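Local coordinates for protein peptidoglycan D,D-transpeptidase PbpA (Mycobacterium tuberculosis, PDB 3UN7) that probably catalyses the D,D-transpeptidation that cross-links peptidoglycan in the cell wall, and probably takes part in regulating cell length, at residues R73-I78 and G103-T108; P111-A116 and I454-Q459; L260-G265 and A301-T306. All coordinates share one frame; numbering follows the deposited sequence.

Contact 1 of 3, residues R73-I78 and G103-T108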
# COMPACT_ATOMS: atom_id res chain seq x y z
N ARG A 73 7.34 18.57 2.73
CA ARG A 73 8.45 18.52 3.69
C ARG A 73 9.69 17.89 3.06
O ARG A 73 10.80 18.45 3.15
CB ARG A 73 8.04 17.76 4.96
CG ARG A 73 9.08 17.86 6.09
CD ARG A 73 8.52 17.38 7.43
NE ARG A 73 9.41 17.66 8.57
CZ ARG A 73 9.49 18.84 9.20
NH1 ARG A 73 8.76 19.89 8.82
NH2 ARG A 73 10.34 18.98 10.22
N ALA A 74 9.51 16.73 2.43
CA ALA A 74 10.62 15.95 1.87
C ALA A 74 11.34 16.69 0.75
O ALA A 74 12.57 16.61 0.63
CB ALA A 74 10.10 14.58 1.37
N GLU A 75 10.58 17.45 -0.04
CA GLU A 75 11.17 18.17 -1.17
C GLU A 75 11.23 19.66 -0.90
O GLU A 75 11.39 20.46 -1.82
CB GLU A 75 10.42 17.86 -2.48
CG GLU A 75 10.41 16.40 -2.88
CD GLU A 75 11.79 15.84 -3.26
OE1 GLU A 75 11.90 14.61 -3.37
OE2 GLU A 75 12.76 16.61 -3.45
N ASP A 76 11.16 20.05 0.37
CA ASP A 76 11.22 21.46 0.75
C ASP A 76 12.35 22.29 0.09
O ASP A 76 12.06 23.38 -0.43
CB ASP A 76 11.25 21.62 2.27
CG ASP A 76 10.67 22.95 2.72
OD1 ASP A 76 9.87 23.57 1.99
OD2 ASP A 76 11.04 23.39 3.83
N PRO A 77 13.62 21.81 0.11
CA PRO A 77 14.70 22.61 -0.47
C PRO A 77 14.55 22.86 -1.97
O PRO A 77 14.91 23.93 -2.46
CB PRO A 77 15.95 21.77 -0.19
CG PRO A 77 15.57 20.87 0.95
CD PRO A 77 14.14 20.54 0.67
N ILE A 78 14.03 21.88 -2.70
CA ILE A 78 13.75 22.06 -4.12
C ILE A 78 12.57 23.03 -4.30
O ILE A 78 12.65 24.01 -5.07
CB ILE A 78 13.49 20.70 -4.83
CG1 ILE A 78 14.82 19.92 -4.96
CG2 ILE A 78 12.80 20.88 -6.20
CD1 ILE A 78 15.76 20.42 -6.07
N GLY A 103 11.96 25.15 -7.45
CA GLY A 103 11.95 24.11 -8.47
C GLY A 103 10.70 23.27 -8.38
O GLY A 103 9.86 23.50 -7.52
N ASN A 104 10.59 22.30 -9.27
CA ASN A 104 9.40 21.45 -9.38
C ASN A 104 9.70 20.00 -9.03
O ASN A 104 10.78 19.49 -9.31
CB ASN A 104 8.85 21.48 -10.81
CG ASN A 104 7.81 22.56 -11.02
OD1 ASN A 104 7.79 23.59 -10.31
ND2 ASN A 104 6.91 22.34 -12.00
N VAL A 105 8.69 19.34 -8.47
CA VAL A 105 8.77 17.93 -8.13
C VAL A 105 7.74 17.19 -8.97
O VAL A 105 6.54 17.39 -8.82
CB VAL A 105 8.45 17.69 -6.65
CG1 VAL A 105 8.34 16.17 -6.33
CG2 VAL A 105 9.47 18.39 -5.76
N ASP A 106 8.23 16.32 -9.84
CA ASP A 106 7.41 15.51 -10.71
C ASP A 106 7.25 14.11 -10.12
O ASP A 106 8.18 13.31 -10.16
CB ASP A 106 8.08 15.43 -12.08
CG ASP A 106 7.95 16.73 -12.87
OD1 ASP A 106 7.37 17.73 -12.35
OD2 ASP A 106 8.43 16.76 -14.04
N THR A 107 6.09 13.83 -9.53
CA THR A 107 5.84 12.52 -8.90
C THR A 107 5.56 11.42 -9.93
O THR A 107 5.35 11.68 -11.11
CB THR A 107 4.68 12.57 -7.86
OG1 THR A 107 3.43 12.66 -8.55
CG2 THR A 107 4.83 13.75 -6.93
N THR A 108 5.56 10.19 -9.45
CA THR A 108 5.27 9.03 -10.28
C THR A 108 3.78 8.72 -10.34
O THR A 108 3.38 7.76 -10.99
CB THR A 108 5.95 7.77 -9.71
OG1 THR A 108 5.63 7.67 -8.30
CG2 THR A 108 7.44 7.85 -9.87
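E75 and V105 meet through carbon, with the aliphatic root of the glutamate lying aslant over the tip of the valine. V105 CG2 does most of the touching: it lies 3.5 Å from E75 CB and 3.6 Å from E75 CG, while its sister methyl V105 CG1 is 4.0 Å from E75 CG. That methyl CG1 stands anti to the backbone N of V105 (chi1 172°), which leaves CG2 beside the N and facing the glutamate. The side chain of E75 also packs on V339, L342 and P286. I78 adds the next layer through one branch. Its CG2 sits 3.9 Å from G103 C and 4.2 Å from V105 CG2, so it bridges backbone and side chain of the incoming strand. The absence of a side chain on G103 lets this methyl settle close to the main chain. The polar tie is short: G103 N donates to I78 O over 2.7 Å, with an N-H...O angle of 150° and the donor tilted 31° from the carbonyl plane. N104 has its CB directed away from 73-78, and its ND2 donates to Q25 OE1, whereas V105 pairs through its backbone with Q25 and T27. Strand 104-107 thus runs between the parallel strand 26-28 and the antiparallel strand 339-343, and V105 faces the helical side. The arrangement is that of a helix-covered mixed beta-sheet: the break between helices 70-74 and 76-79 lies against one face of the layer that strands 26-28 and 104-107 build together with strands 339-343 and 349-352 from much later in the chain.

Contact 2 of 3, residues P111-A116 and I454-Q459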
# COMPACT_ATOMS: atom_id res chain seq x y z
N PRO A 111 -2.64 10.26 -12.17
CA PRO A 111 -3.86 10.87 -11.67
C PRO A 111 -5.11 10.03 -11.92
O PRO A 111 -5.96 9.95 -11.04
CB PRO A 111 -3.92 12.19 -12.46
CG PRO A 111 -2.50 12.52 -12.68
CD PRO A 111 -1.91 11.19 -13.06
N ARG A 112 -5.19 9.38 -13.09
CA ARG A 112 -6.30 8.47 -13.42
C ARG A 112 -6.39 7.34 -12.41
O ARG A 112 -7.48 6.99 -11.95
CB ARG A 112 -6.13 7.88 -14.82
CG ARG A 112 -6.11 8.91 -15.93
CD ARG A 112 -6.10 8.25 -17.30
NE ARG A 112 -7.44 8.20 -17.90
CZ ARG A 112 -7.77 8.74 -19.07
NH1 ARG A 112 -6.85 9.35 -19.82
NH2 ARG A 112 -9.02 8.64 -19.52
N ILE A 113 -5.24 6.79 -12.03
CA ILE A 113 -5.22 5.68 -11.09
C ILE A 113 -5.56 6.17 -9.67
O ILE A 113 -6.42 5.61 -9.01
CB ILE A 113 -3.88 4.91 -11.13
CG1 ILE A 113 -3.57 4.49 -12.58
CG2 ILE A 113 -3.91 3.65 -10.23
CD1 ILE A 113 -2.22 3.80 -12.75
N GLN A 114 -4.90 7.24 -9.23
CA GLN A 114 -5.17 7.84 -7.92
C GLN A 114 -6.67 8.17 -7.76
O GLN A 114 -7.27 7.84 -6.73
CB GLN A 114 -4.33 9.11 -7.74
CG GLN A 114 -4.48 9.76 -6.37
CD GLN A 114 -3.48 9.24 -5.37
OE1 GLN A 114 -2.65 8.40 -5.69
NE2 GLN A 114 -3.53 9.76 -4.14
N GLN A 115 -7.24 8.82 -8.77
CA GLN A 115 -8.65 9.21 -8.77
C GLN A 115 -9.57 8.00 -8.73
O GLN A 115 -10.54 8.00 -7.96
CB GLN A 115 -8.99 10.11 -9.97
CG GLN A 115 -10.36 10.83 -9.87
CD GLN A 115 -10.36 11.90 -8.78
OE1 GLN A 115 -9.47 12.73 -8.72
NE2 GLN A 115 -11.36 11.84 -7.88
N ALA A 116 -9.25 6.94 -9.49
CA ALA A 116 -10.05 5.71 -9.44
C ALA A 116 -10.00 5.05 -8.07
O ALA A 116 -11.02 4.58 -7.57
CB ALA A 116 -9.60 4.73 -10.52
N ILE A 454 -6.90 -1.37 -11.12
CA ILE A 454 -6.23 -2.07 -12.22
C ILE A 454 -6.78 -1.63 -13.58
O ILE A 454 -6.01 -1.36 -14.51
CB ILE A 454 -6.34 -3.61 -12.06
CG1 ILE A 454 -5.54 -4.05 -10.84
CG2 ILE A 454 -5.85 -4.32 -13.33
CD1 ILE A 454 -5.84 -5.47 -10.32
N GLU A 455 -8.10 -1.52 -13.69
CA GLU A 455 -8.74 -1.10 -14.94
C GLU A 455 -8.21 0.28 -15.34
O GLU A 455 -7.84 0.48 -16.49
CB GLU A 455 -10.26 -1.07 -14.80
CG GLU A 455 -11.01 -0.75 -16.11
CD GLU A 455 -12.50 -1.06 -16.02
OE1 GLU A 455 -12.90 -1.83 -15.12
OE2 GLU A 455 -13.26 -0.54 -16.88
N ALA A 456 -8.16 1.19 -14.38
CA ALA A 456 -7.68 2.56 -14.62
C ALA A 456 -6.22 2.55 -15.08
O ALA A 456 -5.85 3.26 -16.03
CB ALA A 456 -7.83 3.40 -13.37
N ALA A 457 -5.41 1.72 -14.43
CA ALA A 457 -4.00 1.55 -14.80
C ALA A 457 -3.78 1.03 -16.22
O ALA A 457 -2.83 1.42 -16.89
CB ALA A 457 -3.30 0.62 -13.79
N LEU A 458 -4.67 0.14 -16.67
CA LEU A 458 -4.49 -0.54 -17.97
C LEU A 458 -5.21 0.12 -19.14
O LEU A 458 -5.03 -0.28 -20.30
CB LEU A 458 -4.90 -2.01 -17.85
CG LEU A 458 -4.12 -2.84 -16.83
CD1 LEU A 458 -4.58 -4.29 -16.81
CD2 LEU A 458 -2.61 -2.75 -17.09
N GLN A 459 -6.02 1.13 -18.85
CA GLN A 459 -6.77 1.82 -19.91
C GLN A 459 -5.87 2.44 -20.99
O GLN A 459 -5.08 3.35 -20.72
CB GLN A 459 -7.66 2.90 -19.30
CG GLN A 459 -9.00 2.39 -18.83
CD GLN A 459 -10.04 3.49 -18.76
OE1 GLN A 459 -9.70 4.69 -18.69
NE2 GLN A 459 -11.31 3.10 -18.78
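R112 O receives the helical bond of A116 N at 3.0 Å, and the methyl of A456 stands 3.9 Å from that same oxygen, so the carbonyl is engaged by its own helix and touched by the opposing one. No hydrogen bond crosses the interface; the contact is carried by small apolar groups. A456 CB meets A116 CB at 3.6 Å, one turn further along helix 111-123. On the other flank of A456, I113 reaches across with its longer branch. Its CG1 lies beside the backbone N (chi1 -53°) and chi2 is extended, which carries CD1 to within 3.5 Å of A457 CB and equally close to A457 CA. With A116 against A456 and the small A457 under the tip of the isoleucine, the axes of the short segments approach to 8.4 Å at 166°, nearly antiparallel. Pairing of an early helix with the C-terminal helix against the antiparallel five-stranded sheet is a hallmark of the penicillin-binding and beta-lactamase fold. Here I113 packs down on L144 and A145 of edge strand 143-149, while I454 and A457 rest on V425 of strand 425-431. The solvent-facing side is looser: R112 NH2 comes only to 4.1 Å from Q459 OE1, too long for a bond, and the guanidinium and amide planes stand 67° apart. Q114, on the far flank of helix 111-123, gives its NE2 to the carbonyls of V54 and L146.

Contact 3 of 3, residues L260-G265 and A301-T306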
# COMPACT_ATOMS: atom_id res chain seq x y z
N LEU A 260 0.34 -26.22 7.31
CA LEU A 260 1.48 -26.00 6.42
C LEU A 260 2.57 -25.12 7.05
O LEU A 260 3.74 -25.43 6.93
CB LEU A 260 1.01 -25.40 5.08
CG LEU A 260 2.13 -25.09 4.06
CD1 LEU A 260 2.77 -26.39 3.56
CD2 LEU A 260 1.63 -24.24 2.90
N GLY A 261 2.16 -24.03 7.70
CA GLY A 261 3.12 -23.11 8.32
C GLY A 261 3.87 -23.75 9.47
O GLY A 261 5.09 -23.61 9.59
N ILE A 262 3.14 -24.44 10.33
CA ILE A 262 3.78 -25.18 11.43
C ILE A 262 4.77 -26.21 10.86
O ILE A 262 5.89 -26.33 11.36
CB ILE A 262 2.74 -25.80 12.40
CG1 ILE A 262 2.03 -24.69 13.18
CG2 ILE A 262 3.41 -26.82 13.35
CD1 ILE A 262 0.71 -25.11 13.81
N ARG A 263 4.39 -26.90 9.79
CA ARG A 263 5.28 -27.86 9.14
C ARG A 263 6.53 -27.17 8.58
O ARG A 263 7.65 -27.68 8.70
CB ARG A 263 4.55 -28.56 8.00
CG ARG A 263 5.23 -29.82 7.50
CD ARG A 263 4.92 -30.10 6.03
NE ARG A 263 3.62 -30.71 5.71
CZ ARG A 263 2.84 -31.43 6.51
NH1 ARG A 263 3.16 -31.69 7.77
NH2 ARG A 263 1.69 -31.91 6.03
N THR A 264 6.33 -26.00 7.97
CA THR A 264 7.42 -25.28 7.33
C THR A 264 8.39 -24.70 8.36
O THR A 264 9.62 -24.71 8.15
CB THR A 264 6.85 -24.20 6.36
OG1 THR A 264 5.99 -24.85 5.41
CG2 THR A 264 7.97 -23.49 5.61
N GLY A 265 7.85 -24.20 9.47
CA GLY A 265 8.64 -23.77 10.62
C GLY A 265 8.85 -22.27 10.73
O GLY A 265 8.82 -21.55 9.73
N ALA A 301 1.92 -22.09 18.83
CA ALA A 301 0.57 -21.51 18.75
C ALA A 301 0.62 -20.19 17.98
O ALA A 301 -0.21 -19.95 17.08
CB ALA A 301 -0.01 -21.29 20.14
N ALA A 302 1.59 -19.35 18.32
CA ALA A 302 1.86 -18.11 17.61
C ALA A 302 2.19 -18.37 16.14
O ALA A 302 1.66 -17.68 15.26
CB ALA A 302 2.97 -17.31 18.29
N LEU A 303 3.03 -19.37 15.88
CA LEU A 303 3.38 -19.74 14.50
C LEU A 303 2.14 -20.12 13.70
O LEU A 303 1.96 -19.69 12.55
CB LEU A 303 4.41 -20.88 14.45
CG LEU A 303 4.76 -21.46 13.07
CD1 LEU A 303 5.29 -20.39 12.12
CD2 LEU A 303 5.79 -22.55 13.22
N GLY A 304 1.27 -20.93 14.31
CA GLY A 304 -0.01 -21.27 13.67
C GLY A 304 -0.76 -20.03 13.22
O GLY A 304 -1.20 -19.95 12.07
N MET A 305 -0.91 -19.07 14.13
CA MET A 305 -1.64 -17.83 13.87
C MET A 305 -0.91 -16.92 12.88
O MET A 305 -1.54 -16.25 12.06
CB MET A 305 -1.89 -17.08 15.19
CG MET A 305 -2.97 -17.69 16.10
SD MET A 305 -3.26 -16.70 17.62
CE MET A 305 -3.71 -15.11 16.87
N THR A 306 0.43 -16.91 12.95
CA THR A 306 1.27 -16.13 12.04
C THR A 306 1.10 -16.58 10.59
O THR A 306 1.14 -15.75 9.67
CB THR A 306 2.76 -16.20 12.45
OG1 THR A 306 2.93 -15.57 13.73
CG2 THR A 306 3.67 -15.48 11.42
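L303, the first residue of 301-306 to touch the opposing helix, presses its branched end on backbone more than on side chains. Its CG stands anti to the backbone N (chi1 175°), which extends CD2 to 3.8 Å from both I262 CA and G261 O; the same methyl lies 4.0 Å from G265 C, at the turn where the helix ends with G265 at positive phi. L303 CG also meets I262 CG1 at 4.2 Å. At G304 the roles reverse: this residue has no side chain, and I262 CD1 lies 3.9 Å from G304 CA. The two short helical segments can therefore come within 8.4 Å while crossing at 124°. T306, further on, faces V294, V313 and L269 instead of 260-265. Within 260-265, T264 OG1 and N both donate to L260 O, reaching it from opposite faces of the carbonyl plane, with OG1 2.8 Å away. Among its neighbours, helix 300-306 lies against helix 254-264 and meets helix 266-275 through L269, while another flank of helix 254-264, with L260 and T264, packs on A202 and A203 of helix 196-205, which follows the probable nucleophile S193.

Overall arrangement
Contacts 1 and 3 are buried, whereas contact 2 is a surface contact. Contact 1 is the only one of the three sealed by a hydrogen bond between its segments, made where the chain enters strand 104-107; contacts 2 and 3 join helix to helix and rely on alanine or glycine to bring the axes equally close, though antiparallel in one and steeply crossed in the other. Contacts 1 and 2 follow each other along the chain through strand 104-107 and helix 111-123, their centres about 23 Å apart. Contact 3 falls within the sequence loop closed by contact 2, yet lies across the molecule, its centre about 44 Å from that of contact 1 and 38 Å from that of contact 2.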